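Local structure of exodeoxyribonuclease III (Methanosarcina mazei, 5J8N) at residues N5-N10 / S238-I243; L82-G87 / R96-D101; E120-K125 / L174-A179; K145-G150 / E228-N233. The protein probably acts as a magnesium-dependent DNA repair nuclease of the AP/ExoA family, cutting DNA at abasic sites and trimming double-stranded ends from the 3' side. The protein carries 3 engineered substitutions. One frame throughout, in Å; residues are numbered along the deposited sequence.

Interaction 1: residues N5-N10 / S238-I243; sequences NLISWN and SIYPEI
Ile7 and Tyr240 show how an inner strand and the turn that follows an outer strand of the same sheet can be joined without a direct hydrogen bond, here by aliphatic groups laid over aromatic faces and by water. Residues 5-10 belong to the inner strand 3-10, whereas 238-243 run off the end of the outermost strand 234-239 into a type I turn from Tyr240 to Ile243. Tyr240 rewards following outward from CB. With CG anti to the carbonyl carbon (chi1 -66°), its ring reaches back toward the inner strand. CD1 and CE1 each lie 4.0 Å from Ile7 CD1, which sits over the ring face, 15° off the normal, in a CH-pi contact. The hydroxyl meets two waters. It donates to one, OH to water 2.7 Å, and this water passes its own hydrogens to Asn5 OD1 and Leu6 O; the second water donates to OH at 2.8 Å and accepts a long bond from Asn5 ND2. A second CH-pi pair lies further along the strand, where Ile243 CG2 approaches Trp9 CH2 to 3.7 Å over the face of the six-membered ring. Ile7 CD1 also touches Ile243 CD1 at 4.2 Å, which connects the two pairs into one apolar patch. Leu25 of helix 22-27 packs on Ile7, Trp9 and Ile243. The Trp9 indole NE1 is held by the carbonyl of His248, a residue predicted to be catalytic. The chemistry is therefore divided: dispersion and CH-pi packing join the side chains directly, while the polar ends of Asn5 and Tyr240 are linked through bridging waters.

Interaction 2: residues L82-G87 / R96-D101; sequences LEKGMG and RFLRTD
Glu83 and Arg99 form the hydrogen-bonded pair of an antiparallel ladder, with bonds of 2.9 Å from Glu83 N to Arg99 O and 2.8 Å from Arg99 N to Glu83 O, between strands running 171° apart. Their side chains lie alongside each other on one face. The carboxylate of Glu83 hovers over a face of the guanidinium, OE1 3.7 Å from Arg99 NH1, a long salt bridge in which charge attracts but no N-H points at the oxygen; Lys81 is the stronger partner of Glu83. Arg99 spends its edge on Asp101, NE to OD1 2.7 Å and NH2 to OD2 2.9 Å, a side-on grip that should fix the rotation of the guanidinium, while NH1 bonds Tyr135 OH. On the other face Leu98 CD1 touches both Leu82 CD1 and Lys84 CG, each at 3.7 Å. Past the ladder, Met86 CG stands over the centre of the Phe97 ring, 3.5 Å from CE2, with its sulfur oblique in a Met-aromatic contact. This pair edges the larger sheet, strand 81-84 outermost: strand 97-101 pairs on with 106-111, Tyr135 of helix 119-141 packs on the Glu83 and Phe97 face, and strand 71-75 lies against Leu98 and Thr100.

Interaction 3: residues E120-K125 / L174-A179; sequences ERLGYK and LPEERA
Leu122 and Lys125, near the start of helix 119-141, meet the N-terminal end of helix 175-186 beside the predicted active site, and the contact illustrates how a buried ion pair can be seated beside a small apolar patch. The short helical segments run nearly parallel, 11° apart, but their axes come no closer than 11.8 Å, so long side chains must bridge the gap. Lys125 does so fully stretched, with CG anti to the backbone N (chi1 179°). Its NZ gives Glu177 OE2 a salt-bridged hydrogen bond of 2.7 Å, coming from above the carboxylate plane, 64° out of it. The other oxygen, Glu177 OE1, accepts the amide of Leu174 N at 2.9 Å, nearly along the C-O axis. Leu174 occupies the N-cap position, so the glutamate ties its own helix start together while holding the lysine. Ser171 adds a bond to OE2 and Gly172 one to OE1; several bonds thus fix the rotation of this buried carboxylate. Leu122 shelters the pair from one side: CD1 lies 3.5 Å from Glu177 OE2, while CD2 meets Leu174 CD1 at 3.7 Å, the two leucines reaching toward each other tip to tip. The lysine has further partners in Asn153 O and Thr154 OG1, and Asn153 is predicted to stabilise the transition state. Lys125 may accordingly help to position the loop that carries Asn153. In the fold, this contact connects the long helix 119-141, which packs on the seven-stranded sheet, with helix 175-186 and, through Lys125, with the loop that follows strand 146-149.

Interaction 4: residues K145-G150 / E228-N233; sequences KLVICG and ENLREN
Leu230 and Lys145 cross at about a right angle, and much of this contact follows from that crossing. The isobutyl group of Leu230, with CG anti to the carbonyl carbon (chi1 -78°), points from a 3-10 turn at the end of strand 218-227 toward the start of strand 146-149. Its CG lies 3.7 Å from Lys145 CB, and CD2 touches the same Lys145 CB at 3.8 Å. The other branch, Leu230 CD1, pushes deeper, to 3.7 Å from Val147 CG2. Leu230 CD1 also lies 3.5 Å from Leu146 O. Asn229 crosses the lysine as well, Lys145 CG lying over the face of its amide, 3.6 Å from Asn229 ND2. Ser227 and the Lys144 carbonyl hold that amide, and the bent Lys145 chain delivers NZ to Asp104 O. On the outer side of the turn, Arg231 NE bonds Glu228 OE1 at 2.8 Å and its NH2 reaches OE2, a side-on pairing that braces the turn internally. Phe257 packs on both Leu230 and Lys145. Chemically, then, the two segments meet by van der Waals packing, with hydrogen bonds through Lys144 and Ser227 at the border; the lysine gives its methylenes to the contact and its ammonium group to the carbonyl of Asp104.

From the N terminus, strand 3-10 opens interaction 1, which closes only when the chain leaves strand 234-239 and so spans the other three. Interaction 2 closes a short connection within the larger sheet before interaction 3 opens in helix 119-141. Interactions 3 and 4 cross, because strand 146-149 lies between the halves of interaction 3 and residues 228-233 follow both. Interaction 1 ties an inner strand of the six-stranded sheet to the turn after its outermost strand; interactions 2 and 4 reach the seven-stranded one. The two sheets face each other as in the DNase I-like sandwich, Ser8 packing on Cys149 and Gly150, while Arg96 and Arg121, both paired with Glu94, come close where interactions 2 and 3 touch.

Interaction 1: residues N5-N10 / S238-I243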
# COMPACT_ATOMS: atom_id res chain seq x y z
N ASN A 5 -3.93 -14.76 2.26
CA ASN A 5 -4.69 -13.89 1.39
C ASN A 5 -4.59 -12.47 1.99
O ASN A 5 -5.08 -12.24 3.11
CB ASN A 5 -6.12 -14.38 1.34
CG ASN A 5 -6.94 -13.68 0.27
OD1 ASN A 5 -6.48 -12.73 -0.36
ND2 ASN A 5 -8.17 -14.13 0.09
N LEU A 6 -3.91 -11.59 1.29
CA LEU A 6 -3.63 -10.26 1.76
C LEU A 6 -4.44 -9.21 1.01
O LEU A 6 -4.58 -9.28 -0.22
CB LEU A 6 -2.14 -9.97 1.58
CG LEU A 6 -1.65 -8.57 1.99
CD1 LEU A 6 -0.20 -8.68 2.55
CD2 LEU A 6 -1.73 -7.62 0.87
N ILE A 7 -4.97 -8.22 1.74
CA ILE A 7 -5.65 -7.09 1.10
C ILE A 7 -5.05 -5.82 1.69
O ILE A 7 -4.63 -5.79 2.86
CB ILE A 7 -7.16 -7.19 1.29
CG1 ILE A 7 -7.93 -6.15 0.45
CG2 ILE A 7 -7.59 -7.08 2.79
CD1 ILE A 7 -9.43 -6.50 0.33
N SER A 8 -4.93 -4.79 0.88
CA SER A 8 -4.30 -3.53 1.19
C SER A 8 -5.19 -2.41 0.72
O SER A 8 -5.69 -2.46 -0.42
CB SER A 8 -2.95 -3.48 0.49
OG SER A 8 -2.28 -2.21 0.67
N TRP A 9 -5.42 -1.41 1.56
CA TRP A 9 -6.41 -0.41 1.24
C TRP A 9 -6.04 0.94 1.83
O TRP A 9 -5.92 1.06 3.05
CB TRP A 9 -7.79 -0.86 1.80
CG TRP A 9 -8.97 -0.03 1.30
CD1 TRP A 9 -9.01 0.82 0.22
CD2 TRP A 9 -10.29 -0.06 1.84
NE1 TRP A 9 -10.33 1.33 0.06
CE2 TRP A 9 -11.11 0.77 1.04
CE3 TRP A 9 -10.85 -0.77 2.90
CZ2 TRP A 9 -12.46 0.98 1.32
CZ3 TRP A 9 -12.21 -0.59 3.17
CH2 TRP A 9 -12.99 0.30 2.37
N ASN A 10 -5.95 1.98 0.98
CA ASN A 10 -5.89 3.35 1.49
C ASN A 10 -7.32 3.80 1.78
O ASN A 10 -8.14 3.88 0.83
CB ASN A 10 -5.22 4.28 0.47
CG ASN A 10 -5.25 5.73 0.91
OD1 ASN A 10 -6.23 6.20 1.51
ND2 ASN A 10 -4.16 6.48 0.60
N SER A 238 -5.07 -9.15 -7.21
CA SER A 238 -6.42 -8.61 -7.44
C SER A 238 -6.48 -7.12 -7.24
O SER A 238 -5.71 -6.57 -6.47
CB SER A 238 -7.42 -9.28 -6.47
OG SER A 238 -7.46 -10.67 -6.69
N ILE A 239 -7.51 -6.52 -7.86
CA ILE A 239 -7.99 -5.20 -7.49
C ILE A 239 -9.45 -5.44 -7.14
O ILE A 239 -10.13 -6.26 -7.75
CB ILE A 239 -7.82 -4.17 -8.62
CG1 ILE A 239 -6.34 -4.09 -9.00
CG2 ILE A 239 -8.31 -2.80 -8.19
CD1 ILE A 239 -6.14 -3.32 -10.30
N TYR A 240 -9.93 -4.69 -6.13
CA TYR A 240 -11.30 -4.87 -5.62
C TYR A 240 -12.17 -3.62 -5.82
O TYR A 240 -12.53 -2.93 -4.84
CB TYR A 240 -11.24 -5.21 -4.09
CG TYR A 240 -10.61 -6.54 -3.78
CD1 TYR A 240 -9.22 -6.64 -3.63
CD2 TYR A 240 -11.39 -7.66 -3.56
CE1 TYR A 240 -8.65 -7.89 -3.32
CE2 TYR A 240 -10.80 -8.89 -3.30
CZ TYR A 240 -9.45 -8.97 -3.16
OH TYR A 240 -8.89 -10.23 -2.82
N PRO A 241 -12.49 -3.30 -7.06
CA PRO A 241 -13.21 -2.05 -7.33
C PRO A 241 -14.64 -2.05 -6.76
O PRO A 241 -15.26 -0.97 -6.69
CB PRO A 241 -13.22 -1.97 -8.88
CG PRO A 241 -13.09 -3.40 -9.33
CD PRO A 241 -12.22 -4.07 -8.29
N GLU A 242 -15.14 -3.20 -6.35
CA GLU A 242 -16.48 -3.29 -5.76
C GLU A 242 -16.48 -2.85 -4.30
O GLU A 242 -17.56 -2.69 -3.74
CB GLU A 242 -17.06 -4.72 -5.90
CG GLU A 242 -16.37 -5.80 -5.00
CD GLU A 242 -15.07 -6.40 -5.54
OE1 GLU A 242 -14.70 -7.49 -5.07
OE2 GLU A 242 -14.42 -5.83 -6.43
N ILE A 243 -15.33 -2.62 -3.69
CA ILE A 243 -15.30 -2.22 -2.28
C ILE A 243 -15.26 -0.70 -2.17
O ILE A 243 -14.31 -0.07 -2.65
CB ILE A 243 -14.10 -2.85 -1.56
CG1 ILE A 243 -14.28 -4.37 -1.60
CG2 ILE A 243 -13.99 -2.31 -0.08
CD1 ILE A 243 -13.21 -5.16 -0.93
O HOH W 1 -6.36 -10.73 -2.12
O HOH W 2 -9.55 -12.98 -2.67

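Interaction 2: residues L82-G87 / R96-D101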
# COMPACT_ATOMS: atom_id res chain seq x y z
N LEU A 82 8.32 -6.62 14.54
CA LEU A 82 7.52 -5.44 14.28
C LEU A 82 8.48 -4.24 14.27
O LEU A 82 9.19 -4.05 15.27
CB LEU A 82 6.45 -5.28 15.39
CG LEU A 82 5.72 -3.93 15.42
CD1 LEU A 82 4.82 -3.81 14.20
CD2 LEU A 82 4.93 -3.93 16.71
N GLU A 83 8.47 -3.46 13.19
CA GLU A 83 9.27 -2.24 13.17
C GLU A 83 8.49 -1.11 12.55
O GLU A 83 7.91 -1.26 11.45
CB GLU A 83 10.60 -2.44 12.41
CG GLU A 83 11.43 -3.51 13.03
CD GLU A 83 12.83 -3.61 12.46
OE1 GLU A 83 13.15 -2.84 11.54
OE2 GLU A 83 13.61 -4.44 12.95
N LYS A 84 8.42 -0.04 13.31
CA LYS A 84 7.71 1.14 12.87
C LYS A 84 8.78 2.07 12.35
O LYS A 84 9.59 2.59 13.12
CB LYS A 84 6.89 1.74 14.02
CG LYS A 84 5.79 0.79 14.47
CD LYS A 84 5.12 1.23 15.75
CE LYS A 84 3.97 0.30 16.12
NZ LYS A 84 3.21 0.74 17.35
N GLY A 85 8.84 2.16 11.03
CA GLY A 85 9.66 3.13 10.36
C GLY A 85 10.87 2.42 9.78
O GLY A 85 11.26 1.29 10.17
N MET A 86 11.54 3.13 8.87
CA MET A 86 12.77 2.64 8.25
C MET A 86 14.02 2.90 9.06
O MET A 86 15.11 2.43 8.70
CB MET A 86 12.95 3.28 6.87
CG MET A 86 11.98 2.81 5.86
SD MET A 86 12.22 3.55 4.18
CE MET A 86 11.51 5.20 4.34
N GLY A 87 13.88 3.68 10.13
CA GLY A 87 15.01 4.13 10.92
C GLY A 87 15.66 5.42 10.45
O GLY A 87 16.84 5.67 10.69
N ARG A 96 4.44 6.54 7.91
CA ARG A 96 4.11 6.01 6.61
C ARG A 96 4.53 4.59 6.37
O ARG A 96 4.27 4.07 5.30
CB ARG A 96 4.81 6.86 5.52
CG ARG A 96 4.33 8.27 5.45
CD ARG A 96 5.14 9.01 4.37
NE ARG A 96 4.57 10.33 4.36
CZ ARG A 96 3.44 10.63 3.77
NH1 ARG A 96 2.80 9.70 3.06
NH2 ARG A 96 2.96 11.88 3.85
N PHE A 97 5.20 3.95 7.34
CA PHE A 97 5.91 2.70 7.08
C PHE A 97 5.78 1.79 8.27
O PHE A 97 6.15 2.14 9.39
CB PHE A 97 7.38 3.04 6.81
CG PHE A 97 8.25 1.88 6.50
CD1 PHE A 97 8.75 1.08 7.50
CD2 PHE A 97 8.62 1.63 5.16
CE1 PHE A 97 9.66 -0.02 7.18
CE2 PHE A 97 9.51 0.57 4.85
CZ PHE A 97 9.97 -0.24 5.86
N LEU A 98 5.28 0.60 8.00
CA LEU A 98 5.14 -0.41 9.06
C LEU A 98 5.59 -1.77 8.57
O LEU A 98 5.01 -2.31 7.59
CB LEU A 98 3.67 -0.42 9.53
CG LEU A 98 3.33 -1.45 10.59
CD1 LEU A 98 4.06 -1.12 11.80
CD2 LEU A 98 1.80 -1.42 10.86
N ARG A 99 6.59 -2.32 9.22
CA ARG A 99 7.14 -3.65 8.91
C ARG A 99 6.64 -4.67 9.89
O ARG A 99 6.76 -4.51 11.12
CB ARG A 99 8.66 -3.58 8.90
CG ARG A 99 9.31 -4.94 8.82
CD ARG A 99 10.82 -4.81 8.74
NE ARG A 99 11.47 -6.12 8.87
CZ ARG A 99 12.76 -6.27 8.92
NH1 ARG A 99 13.56 -5.25 8.79
NH2 ARG A 99 13.25 -7.50 9.10
N THR A 100 6.12 -5.78 9.37
CA THR A 100 5.78 -6.94 10.18
C THR A 100 6.38 -8.17 9.49
O THR A 100 6.05 -8.43 8.33
CB THR A 100 4.23 -7.10 10.32
OG1 THR A 100 3.65 -7.05 9.02
CG2 THR A 100 3.65 -5.99 11.19
N ASP A 101 7.20 -8.92 10.20
CA ASP A 101 7.82 -10.14 9.63
C ASP A 101 6.95 -11.31 9.99
O ASP A 101 6.53 -11.43 11.15
CB ASP A 101 9.23 -10.36 10.17
CG ASP A 101 10.21 -9.28 9.73
OD1 ASP A 101 9.80 -8.28 9.10
OD2 ASP A 101 11.40 -9.49 9.97

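Interaction 3: residues E120-K125 / L174-A179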
# COMPACT_ATOMS: atom_id res chain seq x y z
N GLU A 120 8.57 21.10 -2.77
CA GLU A 120 9.31 20.54 -1.65
C GLU A 120 8.73 19.15 -1.32
O GLU A 120 9.48 18.22 -0.95
CB GLU A 120 9.28 21.47 -0.45
CG GLU A 120 9.87 20.90 0.80
CD GLU A 120 8.85 20.75 1.89
OE1 GLU A 120 7.90 21.57 1.95
OE2 GLU A 120 8.98 19.79 2.67
N ARG A 121 7.42 18.98 -1.48
CA ARG A 121 6.85 17.68 -1.15
C ARG A 121 7.12 16.69 -2.26
O ARG A 121 7.28 15.51 -1.98
CB ARG A 121 5.34 17.74 -0.87
CG ARG A 121 5.02 18.40 0.47
CD ARG A 121 5.80 17.77 1.62
NE ARG A 121 5.30 16.43 1.90
CZ ARG A 121 5.69 15.67 2.91
NH1 ARG A 121 6.64 16.08 3.74
NH2 ARG A 121 5.11 14.51 3.07
N LEU A 122 7.24 17.17 -3.50
CA LEU A 122 7.68 16.26 -4.57
C LEU A 122 9.13 15.79 -4.24
O LEU A 122 9.42 14.59 -4.37
CB LEU A 122 7.64 16.96 -5.94
CG LEU A 122 8.23 16.13 -7.09
CD1 LEU A 122 7.51 14.78 -7.23
CD2 LEU A 122 8.16 16.92 -8.40
N GLY A 123 9.96 16.68 -3.75
CA GLY A 123 11.34 16.35 -3.38
C GLY A 123 11.32 15.31 -2.27
O GLY A 123 12.10 14.35 -2.30
N TYR A 124 10.43 15.49 -1.31
CA TYR A 124 10.34 14.60 -0.18
C TYR A 124 9.90 13.22 -0.65
O TYR A 124 10.43 12.20 -0.21
CB TYR A 124 9.34 15.16 0.86
CG TYR A 124 9.19 14.33 2.13
CD1 TYR A 124 10.00 14.60 3.25
CD2 TYR A 124 8.24 13.33 2.24
CE1 TYR A 124 9.85 13.84 4.40
CE2 TYR A 124 8.09 12.59 3.39
CZ TYR A 124 8.90 12.86 4.47
OH TYR A 124 8.72 12.10 5.59
N LYS A 125 8.88 13.18 -1.51
CA LYS A 125 8.43 11.93 -2.11
C LYS A 125 9.59 11.18 -2.80
O LYS A 125 9.76 9.97 -2.56
CB LYS A 125 7.31 12.21 -3.12
CG LYS A 125 6.78 10.97 -3.82
CD LYS A 125 5.70 11.37 -4.83
CE LYS A 125 5.10 10.10 -5.45
NZ LYS A 125 4.11 10.47 -6.52
N LEU A 174 4.49 11.97 -13.24
CA LEU A 174 5.68 12.65 -13.77
C LEU A 174 6.70 11.67 -14.29
O LEU A 174 6.88 10.59 -13.71
CB LEU A 174 6.33 13.53 -12.71
CG LEU A 174 5.45 14.68 -12.18
CD1 LEU A 174 6.13 15.28 -10.96
CD2 LEU A 174 5.30 15.79 -13.21
N PRO A 175 7.41 12.03 -15.38
CA PRO A 175 8.44 11.09 -15.85
C PRO A 175 9.39 10.61 -14.75
O PRO A 175 9.71 9.39 -14.72
CB PRO A 175 9.17 11.92 -16.94
CG PRO A 175 8.04 12.78 -17.55
CD PRO A 175 7.24 13.19 -16.29
N GLU A 176 9.85 11.47 -13.85
CA GLU A 176 10.82 11.06 -12.85
C GLU A 176 10.25 10.07 -11.84
O GLU A 176 10.95 9.21 -11.31
CB GLU A 176 11.39 12.30 -12.16
CG GLU A 176 10.30 13.22 -11.59
CD GLU A 176 9.89 14.39 -12.52
OE1 GLU A 176 9.66 15.50 -11.97
OE2 GLU A 176 9.81 14.25 -13.78
N GLU A 177 8.96 10.20 -11.55
CA GLU A 177 8.32 9.26 -10.64
C GLU A 177 8.19 7.86 -11.30
O GLU A 177 8.45 6.81 -10.66
CB GLU A 177 6.95 9.76 -10.24
CG GLU A 177 7.02 11.07 -9.47
CD GLU A 177 5.67 11.73 -9.34
OE1 GLU A 177 4.91 11.76 -10.35
OE2 GLU A 177 5.36 12.20 -8.23
N ARG A 178 7.75 7.86 -12.55
CA ARG A 178 7.63 6.63 -13.34
C ARG A 178 9.01 5.98 -13.49
O ARG A 178 9.11 4.74 -13.38
CB ARG A 178 7.02 6.95 -14.69
CG ARG A 178 5.59 7.55 -14.56
CD ARG A 178 5.13 8.08 -15.90
NE ARG A 178 5.04 6.97 -16.87
CZ ARG A 178 4.96 7.13 -18.18
NH1 ARG A 178 4.95 8.36 -18.74
NH2 ARG A 178 4.88 6.05 -18.96
N ALA A 179 10.05 6.81 -13.67
CA ALA A 179 11.41 6.30 -13.87
C ALA A 179 11.85 5.64 -12.57
O ALA A 179 12.57 4.63 -12.58
CB ALA A 179 12.37 7.42 -14.27

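Interaction 4: residues K145-G150 / E228-N233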
# COMPACT_ATOMS: atom_id res chain seq x y z
N LYS A 145 12.40 -12.66 1.86
CA LYS A 145 11.30 -12.64 0.86
C LYS A 145 10.47 -11.45 1.20
O LYS A 145 9.92 -11.41 2.31
CB LYS A 145 10.49 -13.96 0.92
CG LYS A 145 11.29 -15.17 0.34
CD LYS A 145 11.37 -16.32 1.36
CE LYS A 145 10.11 -17.18 1.30
NZ LYS A 145 9.86 -18.07 2.51
N LEU A 146 10.34 -10.49 0.29
CA LEU A 146 9.68 -9.22 0.57
C LEU A 146 8.36 -9.09 -0.12
O LEU A 146 8.27 -9.27 -1.33
CB LEU A 146 10.57 -8.06 0.10
CG LEU A 146 11.83 -7.94 0.96
CD1 LEU A 146 12.95 -7.25 0.21
CD2 LEU A 146 11.50 -7.19 2.24
N VAL A 147 7.35 -8.69 0.65
CA VAL A 147 6.05 -8.31 0.12
C VAL A 147 5.90 -6.85 0.51
O VAL A 147 6.03 -6.52 1.70
CB VAL A 147 4.92 -9.16 0.73
CG1 VAL A 147 3.56 -8.68 0.22
CG2 VAL A 147 5.13 -10.57 0.40
N ILE A 148 5.63 -5.97 -0.45
CA ILE A 148 5.48 -4.56 -0.19
C ILE A 148 4.15 -4.12 -0.70
O ILE A 148 3.87 -4.17 -1.90
CB ILE A 148 6.59 -3.73 -0.89
CG1 ILE A 148 7.97 -4.24 -0.43
CG2 ILE A 148 6.42 -2.24 -0.59
CD1 ILE A 148 8.81 -4.82 -1.59
N CYS A 149 3.29 -3.67 0.20
CA CYS A 149 1.97 -3.23 -0.29
C CYS A 149 1.75 -1.79 0.12
O CYS A 149 2.21 -1.31 1.18
CB CYS A 149 0.84 -4.09 0.27
SG CYS A 149 0.67 -4.16 2.07
N GLY A 150 0.92 -1.13 -0.69
CA GLY A 150 0.43 0.17 -0.26
C GLY A 150 0.22 1.08 -1.42
O GLY A 150 0.09 0.68 -2.59
N GLU A 228 11.68 -11.01 -6.38
CA GLU A 228 11.67 -12.07 -7.38
C GLU A 228 11.66 -13.46 -6.78
O GLU A 228 11.09 -14.38 -7.37
CB GLU A 228 12.92 -11.90 -8.30
CG GLU A 228 13.24 -13.09 -9.20
CD GLU A 228 12.22 -13.30 -10.26
OE1 GLU A 228 12.04 -14.47 -10.69
OE2 GLU A 228 11.60 -12.28 -10.67
N ASN A 229 12.32 -13.61 -5.62
CA ASN A 229 12.35 -14.94 -5.00
C ASN A 229 10.95 -15.42 -4.55
O ASN A 229 10.81 -16.62 -4.28
CB ASN A 229 13.33 -15.00 -3.81
CG ASN A 229 13.01 -13.99 -2.72
OD1 ASN A 229 11.97 -13.34 -2.72
ND2 ASN A 229 13.94 -13.87 -1.76
N LEU A 230 9.92 -14.57 -4.58
CA LEU A 230 8.55 -14.98 -4.30
C LEU A 230 7.69 -15.28 -5.54
O LEU A 230 6.51 -15.64 -5.41
CB LEU A 230 7.87 -13.90 -3.47
CG LEU A 230 8.24 -13.89 -1.98
CD1 LEU A 230 7.65 -12.67 -1.31
CD2 LEU A 230 7.67 -15.14 -1.29
N ARG A 231 8.29 -15.24 -6.73
CA ARG A 231 7.51 -15.39 -7.98
C ARG A 231 6.63 -16.63 -7.96
O ARG A 231 5.43 -16.49 -8.25
CB ARG A 231 8.44 -15.45 -9.19
CG ARG A 231 7.70 -15.68 -10.53
CD ARG A 231 8.71 -15.90 -11.66
NE ARG A 231 9.53 -14.72 -11.96
CZ ARG A 231 9.09 -13.71 -12.70
NH1 ARG A 231 7.86 -13.76 -13.18
NH2 ARG A 231 9.87 -12.67 -12.95
N GLU A 232 7.16 -17.79 -7.55
CA GLU A 232 6.39 -19.02 -7.68
C GLU A 232 5.38 -19.15 -6.54
O GLU A 232 4.49 -20.02 -6.58
CB GLU A 232 7.31 -20.21 -7.69
CG GLU A 232 8.41 -20.12 -8.72
CD GLU A 232 7.91 -19.79 -10.12
OE1 GLU A 232 6.82 -20.27 -10.50
OE2 GLU A 232 8.62 -19.06 -10.84
N ASN A 233 5.53 -18.32 -5.52
CA ASN A 233 4.56 -18.30 -4.40
C ASN A 233 3.31 -17.49 -4.63
O ASN A 233 2.33 -17.63 -3.89
CB ASN A 233 5.25 -17.80 -3.14
CG ASN A 233 6.43 -18.67 -2.78
OD1 ASN A 233 7.59 -18.26 -2.97
ND2 ASN A 233 6.17 -19.88 -2.30